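Long-range contacts in 5-formaminoimidazole-4-carboxamide-1-(beta)-D-ribofuranosyl 5'-monophosphate synthetase (Methanocaldococcus jannaschii, PDB 2R7L), which catalyses the folate-independent formylation of the purine intermediate AICAR to FAICAR, using ATP and formate and a magnesium or manganese ion: residues A[20-25]-A[85-90]; A[138-143]-A[197-202]; A[151-156]-A[167-172]. All blocks are in the same frame, centred on the assembly; numbering follows the deposited sequence.

Contact 1. Residues A[20-25]-A[85-90]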
loop_
_atom_site.group_PDB
_atom_site.type_symbol
_atom_site.label_atom_id
_atom_site.label_comp_id
_atom_site.label_asym_id
_atom_site.label_seq_id
_atom_site.Cartn_x
_atom_site.Cartn_y
_atom_site.Cartn_z
ATOM N N THR A 20 21.065 -12.299 10.602
ATOM C CA THR A 20 20.918 -10.853 10.556
ATOM C C THR A 20 21.764 -10.273 9.423
ATOM O O THR A 20 22.612 -10.961 8.844
ATOM C CB THR A 20 21.338 -10.189 11.870
ATOM O OG1 THR A 20 22.754 -10.317 12.036
ATOM C CG2 THR A 20 20.621 -10.823 13.055
ATOM N N ILE A 21 21.519 -9.011 9.102
ATOM C CA ILE A 21 22.311 -8.320 8.093
ATOM C C ILE A 21 23.064 -7.201 8.768
ATOM O O ILE A 21 22.474 -6.389 9.485
ATOM C CB ILE A 21 21.438 -7.779 6.945
ATOM C CG1 ILE A 21 20.961 -8.944 6.076
ATOM C CG2 ILE A 21 22.219 -6.754 6.106
ATOM C CD1 ILE A 21 19.973 -8.559 5.004
ATOM N N ALA A 22 24.380 -7.183 8.575
ATOM C CA ALA A 22 25.213 -6.156 9.182
ATOM C C ALA A 22 26.011 -5.351 8.145
ATOM O O ALA A 22 26.287 -5.818 7.034
ATOM C CB ALA A 22 26.149 -6.774 10.213
ATOM N N THR A 23 26.378 -4.137 8.532
ATOM C CA THR A 23 27.196 -3.274 7.704
ATOM C C THR A 23 27.701 -2.146 8.589
ATOM O O THR A 23 27.212 -1.957 9.702
ATOM C CB THR A 23 26.393 -2.704 6.507
ATOM O OG1 THR A 23 27.287 -2.356 5.441
ATOM C CG2 THR A 23 25.586 -1.492 6.924
ATOM N N LEU A 24 28.696 -1.411 8.103
ATOM C CA LEU A 24 29.217 -0.261 8.837
ATOM C C LEU A 24 28.333 0.948 8.580
ATOM O O LEU A 24 27.879 1.165 7.459
ATOM C CB LEU A 24 30.675 0.028 8.433
ATOM C CG LEU A 24 31.278 1.380 8.826
ATOM C CD1 LEU A 24 31.472 1.469 10.326
ATOM C CD2 LEU A 24 32.599 1.624 8.103
ATOM N N GLY A 25 28.107 1.743 9.617
ATOM C CA GLY A 25 27.215 2.883 9.531
ATOM C C GLY A 25 27.774 4.061 8.748
ATOM O O GLY A 25 28.183 5.063 9.328
ATOM N N LEU A 85 26.175 -12.945 16.274
ATOM C CA LEU A 85 24.899 -12.340 15.930
ATOM C C LEU A 85 24.361 -12.943 14.652
ATOM O O LEU A 85 23.291 -12.556 14.178
ATOM C CB LEU A 85 25.050 -10.827 15.776
ATOM C CG LEU A 85 25.107 -10.049 17.090
ATOM C CD1 LEU A 85 25.487 -8.609 16.831
ATOM C CD2 LEU A 85 23.776 -10.128 17.820
ATOM N N ASN A 86 25.106 -13.897 14.097
ATOM C CA ASN A 86 24.726 -14.559 12.843
ATOM C C ASN A 86 24.618 -13.594 11.656
ATOM O O ASN A 86 23.797 -13.784 10.753
ATOM C CB ASN A 86 23.427 -15.351 13.025
ATOM C CG ASN A 86 23.484 -16.293 14.214
ATOM O OD1 ASN A 86 24.132 -17.341 14.163
ATOM N ND2 ASN A 86 22.811 -15.920 15.295
ATOM N N SER A 87 25.473 -12.574 11.659
ATOM C CA SER A 87 25.457 -11.529 10.635
ATOM C C SER A 87 26.122 -11.925 9.328
ATOM O O SER A 87 27.245 -12.444 9.318
ATOM C CB SER A 87 26.141 -10.273 11.160
ATOM O OG SER A 87 25.574 -9.831 12.382
ATOM N N ILE A 88 25.418 -11.683 8.226
ATOM C CA ILE A 88 26.037 -11.601 6.909
ATOM C C ILE A 88 26.336 -10.124 6.663
ATOM O O ILE A 88 25.423 -9.291 6.667
ATOM C CB ILE A 88 25.109 -12.102 5.804
ATOM C CG1 ILE A 88 24.756 -13.579 6.020
ATOM C CG2 ILE A 88 25.735 -11.878 4.421
ATOM C CD1 ILE A 88 23.792 -14.128 4.982
ATOM N N VAL A 89 27.614 -9.799 6.469
ATOM C CA VAL A 89 28.030 -8.414 6.248
ATOM C C VAL A 89 27.832 -7.980 4.800
ATOM O O VAL A 89 28.214 -8.695 3.867
ATOM C CB VAL A 89 29.501 -8.188 6.643
ATOM C CG1 VAL A 89 29.978 -6.808 6.185
ATOM C CG2 VAL A 89 29.671 -8.343 8.147
ATOM N N VAL A 90 27.221 -6.813 4.616
ATOM C CA VAL A 90 27.111 -6.214 3.283
ATOM C C VAL A 90 28.212 -5.159 3.130
ATOM O O VAL A 90 28.230 -4.154 3.845
ATOM C CB VAL A 90 25.710 -5.601 3.033
ATOM C CG1 VAL A 90 25.663 -4.873 1.692
ATOM C CG2 VAL A 90 24.644 -6.696 3.078
#
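Thr20, Ile21 and Ala22 pair in parallel with Ser87, Ile88 and Val89, the axes of the two short strands making an angle of 41°, and Ile88 sits at the centre of the backbone bonding: its N donates to Thr20 O and its O accepts from Ala22 N. Val90 N to Ala22 O (2.8 Å) completes the last bridge, that of Ala22 with Val89. At the leading end, where the pairing starts with Thr20 N to Asn86 O, the Thr20 hydroxyl adds side-chain bonds. With chi1 at 69°, OG1 is set between the backbone N and the carbonyl carbon, where it donates to Leu85 O (3.1 Å) from above the carbonyl plane and also lies 2.9 Å from Ser87 OG. Beyond the last bridge Thr23 OG1 makes a short bond to Val90 O (2.6 Å), in the carbonyl plane. Ala22 CB rests on Ser87 CB (3.6 Å), while Ile21 CG2 meets Val90 CG2 (3.9 Å) near helix 339-353. Asn86, just past the end of the preceding helix, closes it with a Schellman motif, its OD1 held by Asn15 N. Strand 20-24 is also bonded to strand 43-47, so the contact joins an inner and an outermost strand of a Rossmann-like parallel sheet with order 3-2-1-4.

Contact 2. Residues A[138-143]-A[197-202]. With ATP (adenosine-5'-triphosphate), chain E.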
loop_
_atom_site.group_PDB
_atom_site.type_symbol
_atom_site.label_atom_id
_atom_site.label_comp_id
_atom_site.label_asym_id
_atom_site.label_seq_id
_atom_site.Cartn_x
_atom_site.Cartn_y
_atom_site.Cartn_z
ATOM N N ARG A 138 33.536 0.748 -23.956
ATOM C CA ARG A 138 34.167 2.025 -24.264
ATOM C C ARG A 138 34.720 2.664 -23.005
ATOM O O ARG A 138 34.024 2.760 -21.995
ATOM C CB ARG A 138 33.169 2.980 -24.911
ATOM C CG ARG A 138 32.706 2.557 -26.280
ATOM C CD ARG A 138 31.779 3.592 -26.882
ATOM N NE ARG A 138 31.281 3.178 -28.190
ATOM C CZ ARG A 138 30.095 2.616 -28.404
ATOM N NH1 ARG A 138 29.266 2.400 -27.389
ATOM N NH2 ARG A 138 29.734 2.275 -29.636
ATOM N N VAL A 139 35.986 3.069 -23.069
ATOM C CA VAL A 139 36.639 3.818 -22.000
ATOM C C VAL A 139 37.314 5.050 -22.611
ATOM O O VAL A 139 37.437 5.146 -23.843
ATOM C CB VAL A 139 37.673 2.957 -21.236
ATOM C CG1 VAL A 139 36.981 1.815 -20.505
ATOM C CG2 VAL A 139 38.743 2.419 -22.183
ATOM N N PRO A 140 37.706 6.015 -21.765
ATOM C CA PRO A 140 38.506 7.159 -22.222
ATOM C C PRO A 140 39.902 6.711 -22.675
ATOM O O PRO A 140 40.474 5.796 -22.077
ATOM C CB PRO A 140 38.632 8.028 -20.965
ATOM C CG PRO A 140 37.547 7.545 -20.033
ATOM C CD PRO A 140 37.410 6.089 -20.325
ATOM N N LYS A 141 40.442 7.339 -23.717
ATOM C CA LYS A 141 41.810 7.037 -24.156
ATOM C C LYS A 141 42.793 7.326 -23.030
ATOM O O LYS A 141 42.663 8.331 -22.332
ATOM C CB LYS A 141 42.203 7.869 -25.378
ATOM C CG LYS A 141 41.354 7.646 -26.613
ATOM C CD LYS A 141 41.632 8.732 -27.646
ATOM C CE LYS A 141 40.423 8.980 -28.542
ATOM N NZ LYS A 141 40.425 10.364 -29.103
ATOM N N LYS A 142 43.773 6.448 -22.851
ATOM C CA LYS A 142 44.815 6.684 -21.857
ATOM C C LYS A 142 46.013 7.367 -22.511
ATOM O O LYS A 142 46.286 7.152 -23.693
ATOM C CB LYS A 142 45.245 5.374 -21.194
ATOM C CG LYS A 142 44.101 4.555 -20.607
ATOM C CD LYS A 142 43.293 5.350 -19.582
ATOM C CE LYS A 142 42.180 4.507 -18.963
ATOM N NZ LYS A 142 41.217 3.996 -19.983
ATOM N N TYR A 143 46.711 8.200 -21.742
ATOM C CA TYR A 143 47.920 8.877 -22.222
ATOM C C TYR A 143 49.125 8.540 -21.353
ATOM O O TYR A 143 49.132 8.814 -20.149
ATOM C CB TYR A 143 47.715 10.393 -22.285
ATOM C CG TYR A 143 46.708 10.800 -23.332
ATOM C CD1 TYR A 143 47.113 11.175 -24.604
ATOM C CD2 TYR A 143 45.346 10.794 -23.050
ATOM C CE1 TYR A 143 46.190 11.539 -25.568
ATOM C CE2 TYR A 143 44.419 11.153 -24.001
ATOM C CZ TYR A 143 44.841 11.525 -25.259
ATOM O OH TYR A 143 43.906 11.883 -26.205
ATOM N N HIS A 197 47.863 9.995 -13.651
ATOM C CA HIS A 197 47.099 9.278 -14.659
ATOM C C HIS A 197 46.385 10.275 -15.569
ATOM O O HIS A 197 45.560 11.068 -15.116
ATOM C CB HIS A 197 46.096 8.318 -14.011
ATOM C CG HIS A 197 45.228 7.597 -14.996
ATOM N ND1 HIS A 197 45.652 6.480 -15.685
ATOM C CD2 HIS A 197 43.962 7.835 -15.412
ATOM C CE1 HIS A 197 44.684 6.061 -16.480
ATOM N NE2 HIS A 197 43.646 6.866 -16.335
ATOM N N ILE A 198 46.713 10.223 -16.854
ATOM C CA ILE A 198 46.200 11.174 -17.828
ATOM C C ILE A 198 45.267 10.462 -18.780
ATOM O O ILE A 198 45.662 9.482 -19.416
ATOM C CB ILE A 198 47.354 11.792 -18.662
ATOM C CG1 ILE A 198 48.459 12.324 -17.743
ATOM C CG2 ILE A 198 46.832 12.877 -19.603
ATOM C CD1 ILE A 198 49.719 12.754 -18.474
ATOM N N GLU A 199 44.030 10.944 -18.886
ATOM C CA GLU A 199 43.095 10.356 -19.843
ATOM C C GLU A 199 42.248 11.394 -20.557
ATOM O O GLU A 199 42.076 12.520 -20.091
ATOM C CB GLU A 199 42.185 9.310 -19.171
ATOM C CG GLU A 199 41.348 9.851 -18.012
ATOM C CD GLU A 199 40.355 8.827 -17.466
ATOM O OE1 GLU A 199 40.639 7.612 -17.535
ATOM O OE2 GLU A 199 39.287 9.241 -16.963
ATOM N N GLU A 200 41.714 10.985 -21.696
ATOM C CA GLU A 200 40.814 11.808 -22.472
ATOM C C GLU A 200 39.711 12.415 -21.605
ATOM O O GLU A 200 39.020 11.706 -20.879
ATOM C CB GLU A 200 40.195 10.952 -23.573
ATOM C CG GLU A 200 39.072 11.621 -24.325
ATOM C CD GLU A 200 38.414 10.686 -25.305
ATOM O OE1 GLU A 200 38.674 9.462 -25.231
ATOM O OE2 GLU A 200 37.644 11.174 -26.157
ATOM N N TYR A 201 39.557 13.731 -21.669
ATOM C CA TYR A 201 38.420 14.372 -21.034
ATOM C C TYR A 201 37.209 14.082 -21.915
ATOM O O TYR A 201 37.154 14.532 -23.063
ATOM C CB TYR A 201 38.638 15.882 -20.894
ATOM C CG TYR A 201 37.617 16.539 -19.995
ATOM C CD1 TYR A 201 37.918 16.830 -18.672
ATOM C CD2 TYR A 201 36.340 16.845 -20.462
ATOM C CE1 TYR A 201 36.986 17.422 -17.835
ATOM C CE2 TYR A 201 35.394 17.441 -19.634
ATOM C CZ TYR A 201 35.725 17.720 -18.320
ATOM O OH TYR A 201 34.803 18.307 -17.485
ATOM N N VAL A 202 36.259 13.297 -21.401
ATOM C CA VAL A 202 35.050 12.999 -22.168
ATOM C C VAL A 202 34.007 14.068 -21.888
ATOM O O VAL A 202 33.714 14.371 -20.735
ATOM C CB VAL A 202 34.479 11.601 -21.844
ATOM C CG1 VAL A 202 33.142 11.394 -22.555
ATOM C CG2 VAL A 202 35.483 10.502 -22.244
HETATM P PG ATP E . 33.980 8.984 -6.662
HETATM O O1G ATP E . 33.975 7.754 -5.781
HETATM O O2G ATP E . 32.986 8.938 -7.805
HETATM O O3G ATP E . 33.968 10.280 -5.886
HETATM P PB ATP E . 35.850 7.915 -8.529
HETATM O O1B ATP E . 34.778 6.861 -8.654
HETATM O O2B ATP E . 37.275 7.468 -8.287
HETATM O O3B ATP E . 35.446 8.959 -7.360
HETATM P PA ATP E . 36.990 9.677 -10.499
HETATM O O1A ATP E . 37.628 8.906 -11.625
HETATM O O2A ATP E . 37.799 10.259 -9.372
HETATM O O3A ATP E . 35.782 8.779 -9.894
HETATM O "O5'" ATP E . 36.169 10.876 -11.171
HETATM C "C5'" ATP E . 35.775 11.984 -10.378
HETATM C "C4'" ATP E . 35.008 12.944 -11.273
HETATM O "O4'" ATP E . 35.876 13.504 -12.265
HETATM C "C3'" ATP E . 33.896 12.261 -12.049
HETATM O "O3'" ATP E . 32.680 12.193 -11.300
HETATM C "C2'" ATP E . 33.767 13.134 -13.282
HETATM O "O2'" ATP E . 32.908 14.242 -13.018
HETATM C "C1'" ATP E . 35.181 13.656 -13.506
HETATM N N9 ATP E . 35.828 12.785 -14.505
HETATM C C8 ATP E . 36.480 11.641 -14.221
HETATM N N7 ATP E . 36.952 11.061 -15.351
HETATM C C5 ATP E . 36.614 11.854 -16.386
HETATM C C6 ATP E . 36.818 11.831 -17.851
HETATM N N6 ATP E . 37.488 10.818 -18.453
HETATM N N1 ATP E . 36.292 12.847 -18.564
HETATM C C2 ATP E . 35.615 13.858 -17.976
HETATM N N3 ATP E . 35.404 13.945 -16.652
HETATM C C4 ATP E . 35.860 12.984 -15.822
#
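The adenine pocket of the ATP-grasp fold is built here, where strand 197-200 and the residues after it bind the base edge and residues 140-143 run roughly antiparallel beside them, with a short, weakly bonded strand at 142-143. Glu199 OE2 (2.8 Å) and Glu200 O both accept from ATP N6, and Val202 N donates to ATP N1 (2.9 Å), so backbone and carboxylate recognise its amino edge. Tyr201 puts one ring face against the adenine edge, with ATP C2 3.6 Å above the ring centre; a serine here would probably leave that edge without its aromatic cover and freer to shift. Between the segments Glu200 N donates to Lys141 O in the carbonyl plane, and Glu200 OE1 takes the Lys141 N-H on its anti lone pair, almost straight at 177°. Lys142, bent at chi2 and chi4, passes CD by the His197 ring edge (3.5 Å from CE1) and turns NZ back to Pro140 O (2.9 Å). The Tyr143 ring presents its edge to Glu200 N, while its OH bonds Asp150. Strand 153-156 flanks 197-200 on the side away from 142-143, its Lys156 forming a salt bridge with Glu199, and strand 306-312 packs on Pro140 and Val202.

Contact 3. Residues A[151-156]-A[167-172]. With ATP (adenosine-5'-triphosphate), chain E.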
loop_
_atom_site.group_PDB
_atom_site.type_symbol
_atom_site.label_atom_id
_atom_site.label_comp_id
_atom_site.label_asym_id
_atom_site.label_seq_id
_atom_site.Cartn_x
_atom_site.Cartn_y
_atom_site.Cartn_z
ATOM N N GLY A 151 44.809 16.580 -27.081
ATOM C CA GLY A 151 43.445 17.059 -26.906
ATOM C C GLY A 151 43.246 17.471 -25.466
ATOM O O GLY A 151 44.212 17.628 -24.723
ATOM N N THR A 152 41.996 17.648 -25.063
ATOM C CA THR A 152 41.712 17.981 -23.681
ATOM C C THR A 152 41.780 16.703 -22.852
ATOM O O THR A 152 41.273 15.652 -23.256
ATOM C CB THR A 152 40.349 18.683 -23.528
ATOM O OG1 THR A 152 40.302 19.807 -24.413
ATOM C CG2 THR A 152 40.149 19.179 -22.102
ATOM N N VAL A 153 42.446 16.782 -21.709
ATOM C CA VAL A 153 42.598 15.620 -20.860
ATOM C C VAL A 153 42.260 15.976 -19.427
ATOM O O VAL A 153 42.299 17.150 -19.045
ATOM C CB VAL A 153 44.037 15.036 -20.914
ATOM C CG1 VAL A 153 44.344 14.475 -22.292
ATOM C CG2 VAL A 153 45.061 16.081 -20.514
ATOM N N ILE A 154 41.916 14.960 -18.640
ATOM C CA ILE A 154 41.800 15.134 -17.201
ATOM C C ILE A 154 42.936 14.354 -16.555
ATOM O O ILE A 154 43.307 13.274 -17.024
ATOM C CB ILE A 154 40.411 14.680 -16.660
ATOM C CG1 ILE A 154 40.287 14.962 -15.158
ATOM C CG2 ILE A 154 40.169 13.218 -16.966
ATOM C CD1 ILE A 154 38.855 14.900 -14.631
ATOM N N VAL A 155 43.509 14.911 -15.498
ATOM C CA VAL A 155 44.646 14.273 -14.852
ATOM C C VAL A 155 44.324 13.936 -13.404
ATOM O O VAL A 155 43.993 14.818 -12.611
ATOM C CB VAL A 155 45.924 15.147 -14.927
ATOM C CG1 VAL A 155 47.125 14.346 -14.469
ATOM C CG2 VAL A 155 46.140 15.651 -16.351
ATOM N N LYS A 156 44.437 12.650 -13.080
ATOM C CA LYS A 156 44.056 12.126 -11.772
ATOM C C LYS A 156 45.267 11.632 -10.975
ATOM O O LYS A 156 46.282 11.238 -11.549
ATOM C CB LYS A 156 43.051 10.985 -11.948
ATOM C CG LYS A 156 41.815 11.370 -12.741
ATOM C CD LYS A 156 40.958 10.156 -13.051
ATOM C CE LYS A 156 39.631 10.574 -13.665
ATOM N NZ LYS A 156 38.846 9.419 -14.202
ATOM N N PHE A 167 43.162 18.065 -12.391
ATOM C CA PHE A 167 43.162 19.242 -13.263
ATOM C C PHE A 167 42.954 18.882 -14.724
ATOM O O PHE A 167 43.098 17.719 -15.122
ATOM C CB PHE A 167 44.407 20.138 -13.057
ATOM C CG PHE A 167 45.709 19.522 -13.517
ATOM C CD1 PHE A 167 46.612 19.013 -12.593
ATOM C CD2 PHE A 167 46.045 19.487 -14.870
ATOM C CE1 PHE A 167 47.816 18.462 -13.010
ATOM C CE2 PHE A 167 47.245 18.934 -15.294
ATOM C CZ PHE A 167 48.132 18.420 -14.363
ATOM N N ILE A 168 42.588 19.889 -15.507
ATOM C CA ILE A 168 42.332 19.735 -16.935
ATOM C C ILE A 168 43.462 20.388 -17.729
ATOM O O ILE A 168 43.934 21.470 -17.373
ATOM C CB ILE A 168 41.002 20.419 -17.329
ATOM C CG1 ILE A 168 39.834 19.792 -16.558
ATOM C CG2 ILE A 168 40.783 20.359 -18.847
ATOM C CD1 ILE A 168 38.558 20.595 -16.616
ATOM N N ALA A 169 43.893 19.733 -18.802
ATOM C CA ALA A 169 44.947 20.276 -19.643
ATOM C C ALA A 169 44.605 20.088 -21.108
ATOM O O ALA A 169 43.983 19.098 -21.483
ATOM C CB ALA A 169 46.284 19.615 -19.314
ATOM N N SER A 170 45.010 21.040 -21.944
ATOM C CA SER A 170 44.808 20.912 -23.386
ATOM C C SER A 170 46.119 20.862 -24.181
ATOM O O SER A 170 46.102 20.798 -25.412
ATOM C CB SER A 170 43.886 22.014 -23.917
ATOM O OG SER A 170 42.528 21.753 -23.581
ATOM N N SER A 171 47.246 20.869 -23.472
ATOM C CA SER A 171 48.561 20.721 -24.098
ATOM C C SER A 171 49.590 20.239 -23.089
ATOM O O SER A 171 49.361 20.287 -21.876
ATOM C CB SER A 171 49.034 22.046 -24.705
ATOM O OG SER A 171 49.192 23.037 -23.699
ATOM N N THR A 172 50.734 19.790 -23.594
ATOM C CA THR A 172 51.847 19.404 -22.736
ATOM C C THR A 172 52.268 20.582 -21.865
ATOM O O THR A 172 52.453 20.442 -20.652
ATOM C CB THR A 172 53.044 18.918 -23.566
ATOM O OG1 THR A 172 52.613 17.890 -24.466
ATOM C CG2 THR A 172 54.133 18.366 -22.659
HETATM P PG ATP E . 33.980 8.984 -6.662
HETATM O O1G ATP E . 33.975 7.754 -5.781
HETATM O O2G ATP E . 32.986 8.938 -7.805
HETATM O O3G ATP E . 33.968 10.280 -5.886
HETATM P PB ATP E . 35.850 7.915 -8.529
HETATM O O1B ATP E . 34.778 6.861 -8.654
HETATM O O2B ATP E . 37.275 7.468 -8.287
HETATM O O3B ATP E . 35.446 8.959 -7.360
HETATM P PA ATP E . 36.990 9.677 -10.499
HETATM O O1A ATP E . 37.628 8.906 -11.625
HETATM O O2A ATP E . 37.799 10.259 -9.372
HETATM O O3A ATP E . 35.782 8.779 -9.894
HETATM O "O5'" ATP E . 36.169 10.876 -11.171
HETATM C "C5'" ATP E . 35.775 11.984 -10.378
HETATM C "C4'" ATP E . 35.008 12.944 -11.273
HETATM O "O4'" ATP E . 35.876 13.504 -12.265
HETATM C "C3'" ATP E . 33.896 12.261 -12.049
HETATM O "O3'" ATP E . 32.680 12.193 -11.300
HETATM C "C2'" ATP E . 33.767 13.134 -13.282
HETATM O "O2'" ATP E . 32.908 14.242 -13.018
HETATM C "C1'" ATP E . 35.181 13.656 -13.506
HETATM N N9 ATP E . 35.828 12.785 -14.505
HETATM C C8 ATP E . 36.480 11.641 -14.221
HETATM N N7 ATP E . 36.952 11.061 -15.351
HETATM C C5 ATP E . 36.614 11.854 -16.386
HETATM C C6 ATP E . 36.818 11.831 -17.851
HETATM N N6 ATP E . 37.488 10.818 -18.453
HETATM N N1 ATP E . 36.292 12.847 -18.564
HETATM C C2 ATP E . 35.615 13.858 -17.976
HETATM N N3 ATP E . 35.404 13.945 -16.652
HETATM C C4 ATP E . 35.860 12.984 -15.822
#
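Backbone hydrogen bonds join Val153 and Ala169 in both directions, Val153 N to Ala169 O at 2.8 Å and Ala169 N to Val153 O at 3.0 Å. At Val155 and Phe167 the exchange is uneven: Val155 N reaches Phe167 O at 2.9 Å, whereas the return bond from Phe167 N is weak. Between them Ile154 and Ile168 form a non-hydrogen-bonded pair. Beyond the last bridge, the hydroxyls of Thr152 and Ser170 are hydrogen-bonded to each other (OG1 to OG, 3.1 Å). These two strands form the beta hairpin of an ATP-grasp nucleotide-binding subdomain, whose intervening loop holds further ATP-binding residues.

Apolar contacts divide between the two faces. On one, Phe167 CG stands between its backbone N and carbonyl carbon (chi1 69°), which brings the ring alongside Val155: CB lies over one ring face, off toward the rim, in a CH-pi contact, and CG2 meets CE2 at 3.6 Å. Phe175 of helix 172-184 adds an edge-to-face contact with the same ring. By Ile168, on the opposite face, Thr152 CG2 touches Ile168 CG2 (3.5 Å), and Pro240 of a neighbouring subunit packs on Ile168.

Ligand contacts come from the first strand. Ile154 packs on the adenine, CD1 at ATP N9 (3.7 Å) and CG2 at ATP C6. Lys156 extends its chain so that NZ donates to ATP N7 (2.8 Å) and ATP O1A, bridging adenine and alpha-phosphate.

Overall arrangement
From the N terminus, contact 1 closes first: 20-25 meets 85-90 after about 60 residues of alternating helix and strand, completing one edge of the parallel sheet. Only after it has closed does the chain enter 138-143, whose partner 197-202 comes 53 residues later. Within that span, 151-156 and 167-172 fold back as a hairpin, so contact 3 lies inside contact 2 along the chain. The two share a four-stranded antiparallel sheet, strands 197-200 and 153-156 being neighbours, and both touch ATP; their centres are about 10 Å apart. Contact 1 lies on the opposite side of the chain's centre, its centre about 38 Å from that of contact 2.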